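Long-range contact in putative major capsid protein (Cafeteriavirus-dependent mavirus, PDB 6G44), which probably forms the protein shell of the virophage particle, using a double jelly-roll fold to assemble into the capsid: residues G358-V363 with Q451-F456. Sequence-based numbering, arbitrary orientation.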
loop_
_atom_site.group_PDB
_atom_site.type_symbol
_atom_site.label_atom_id
_atom_site.label_comp_id
_atom_site.label_asym_id
_atom_site.label_seq_id
_atom_site.Cartn_x
_atom_site.Cartn_y
_atom_site.Cartn_z
ATOM N N GLY C 358 -2.122 1.736 31.154
ATOM C CA GLY C 358 -1.470 2.844 31.825
ATOM C C GLY C 358 0.017 2.623 31.931
ATOM O O GLY C 358 0.474 1.486 31.996
ATOM N N LEU C 359 0.755 3.725 31.880
ATOM C CA LEU C 359 2.193 3.712 31.975
ATOM C C LEU C 359 2.641 4.891 32.810
ATOM O O LEU C 359 2.155 5.993 32.599
ATOM C CB LEU C 359 2.780 3.787 30.557
ATOM C CG LEU C 359 4.232 3.427 30.366
ATOM C CD1 LEU C 359 4.520 1.985 30.763
ATOM C CD2 LEU C 359 4.606 3.667 28.909
ATOM N N GLU C 360 3.536 4.656 33.769
ATOM C CA GLU C 360 4.177 5.746 34.507
ATOM C C GLU C 360 5.679 5.492 34.546
ATOM O O GLU C 360 6.114 4.401 34.895
ATOM C CB GLU C 360 3.600 5.871 35.924
ATOM C CG GLU C 360 2.108 6.196 35.914
ATOM C CD GLU C 360 1.522 6.542 37.278
ATOM O OE1 GLU C 360 0.260 6.546 37.376
ATOM O OE2 GLU C 360 2.283 6.821 38.227
ATOM N N ILE C 361 6.443 6.523 34.182
ATOM C CA ILE C 361 7.890 6.457 34.058
ATOM C C ILE C 361 8.533 7.405 35.098
ATOM O O ILE C 361 8.101 8.526 35.251
ATOM C CB ILE C 361 8.386 6.897 32.667
ATOM C CG1 ILE C 361 7.600 6.250 31.513
ATOM C CG2 ILE C 361 9.890 6.611 32.542
ATOM C CD1 ILE C 361 7.726 4.761 31.429
ATOM N N LYS C 362 9.552 6.907 35.798
ATOM C CA LYS C 362 10.419 7.743 36.654
ATOM C C LYS C 362 11.790 7.771 36.002
ATOM O O LYS C 362 12.302 6.720 35.645
ATOM C CB LYS C 362 10.515 7.135 38.043
ATOM C CG LYS C 362 11.615 7.712 38.927
ATOM C CD LYS C 362 11.526 7.093 40.321
ATOM C CE LYS C 362 12.562 7.672 41.275
ATOM N NZ LYS C 362 13.962 7.456 40.793
ATOM N N VAL C 363 12.369 8.959 35.828
ATOM C CA VAL C 363 13.773 9.077 35.408
ATOM C C VAL C 363 14.436 9.992 36.422
ATOM O O VAL C 363 14.052 11.152 36.527
ATOM C CB VAL C 363 13.958 9.640 33.989
ATOM C CG1 VAL C 363 15.446 9.808 33.652
ATOM C CG2 VAL C 363 13.285 8.739 32.954
ATOM N N GLN C 451 12.571 3.796 36.348
ATOM C CA GLN C 451 11.633 2.819 36.830
ATOM C C GLN C 451 10.374 2.947 35.964
ATOM O O GLN C 451 9.970 4.056 35.617
ATOM C CB GLN C 451 11.307 3.106 38.301
ATOM C CG GLN C 451 10.468 2.057 39.004
ATOM C CD GLN C 451 10.558 2.186 40.522
ATOM O OE1 GLN C 451 10.374 3.271 41.065
ATOM N NE2 GLN C 451 10.856 1.088 41.200
ATOM N N VAL C 452 9.801 1.803 35.610
ATOM C CA VAL C 452 8.591 1.740 34.767
ATOM C C VAL C 452 7.486 1.000 35.501
ATOM O O VAL C 452 7.687 -0.127 35.923
ATOM C CB VAL C 452 8.916 1.033 33.433
ATOM C CG1 VAL C 452 7.659 0.807 32.597
ATOM C CG2 VAL C 452 9.938 1.863 32.654
ATOM N N GLN C 453 6.320 1.639 35.612
ATOM C CA GLN C 453 5.097 1.017 36.131
ATOM C C GLN C 453 4.145 0.825 34.943
ATOM O O GLN C 453 3.915 1.787 34.216
ATOM C CB GLN C 453 4.453 1.938 37.161
ATOM C CG GLN C 453 3.104 1.457 37.680
ATOM C CD GLN C 453 2.332 2.529 38.405
ATOM O OE1 GLN C 453 1.455 3.168 37.833
ATOM N NE2 GLN C 453 2.702 2.774 39.664
ATOM N N ALA C 454 3.634 -0.381 34.754
ATOM C CA ALA C 454 2.636 -0.662 33.719
ATOM C C ALA C 454 1.379 -1.185 34.387
ATOM O O ALA C 454 1.473 -2.082 35.225
ATOM C CB ALA C 454 3.144 -1.706 32.739
ATOM N N THR C 455 0.229 -0.646 33.995
ATOM C CA THR C 455 -1.076 -1.151 34.388
ATOM C C THR C 455 -1.665 -1.853 33.165
ATOM O O THR C 455 -1.648 -1.285 32.051
ATOM C CB THR C 455 -1.980 0.002 34.875
ATOM O OG1 THR C 455 -1.303 0.751 35.908
ATOM C CG2 THR C 455 -3.285 -0.526 35.417
ATOM N N PHE C 456 -2.192 -3.050 33.350
ATOM C CA PHE C 456 -2.560 -3.883 32.213
ATOM C C PHE C 456 -3.665 -4.851 32.525
ATOM O O PHE C 456 -3.915 -5.201 33.687
ATOM C CB PHE C 456 -1.332 -4.634 31.678
ATOM C CG PHE C 456 -0.669 -5.522 32.704
ATOM C CD1 PHE C 456 0.303 -4.999 33.555
ATOM C CD2 PHE C 456 -1.023 -6.853 32.828
ATOM C CE1 PHE C 456 0.918 -5.828 34.501
ATOM C CE2 PHE C 456 -0.407 -7.682 33.758
ATOM C CZ PHE C 456 0.544 -7.145 34.605
HETATM O O HOH W 1 7.475 4.742 37.612
#
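With chi1 at -164°, Leu359 swings CG beside its own carbonyl carbon, and this, with the turn at chi2, carries CD1 across to Val452, whose CG1 it meets at 3.8 Å. Ile361 takes the other course, CG1 lying beside the backbone N (chi1 -47°), and a further bend at chi2 sets its CD1 3.8 Å from Val452 CG2 and also near CG1. Val452 is thus met by both neighbours, a compact example of how diagonal and directly paired residues interlock on the buried face of an antiparallel sheet. The opposite face is polar. There Glu360 and Gln453 run alongside each other as extended chains, their carboxylate and amide planes 44° apart; Gln453 OE1 comes 3.4 Å from Glu360 CD, a contact between two oxygen-bearing ends rather than a hydrogen bond.

The two strands are antiparallel, and three hydrogen-bonded pairs join them: Gly358 with Thr455, Glu360 with Gln453, Lys362 with Gln451. In the central pair Gln453 N reaches Glu360 O at 2.9 Å, nearly straight at the hydrogen, whereas at the Gly358 end the bond from Gly358 N to Thr455 O is longer (3.2 Å) and more bent. One water donates to both Glu360 O and Gln451 O, adding a second donor to each of these carbonyls.

In the fold, these are the two inner strands of a four-stranded sheet. Strand 319-328 flanks 448-457, accepting Gln451 NE2 at Thr323 O, and strand 366-369 flanks 355-363; beneath the apolar face, Val472 and Leu470 of strand 464-482 pack against Val452 and Ala454, as in a jelly-roll sandwich.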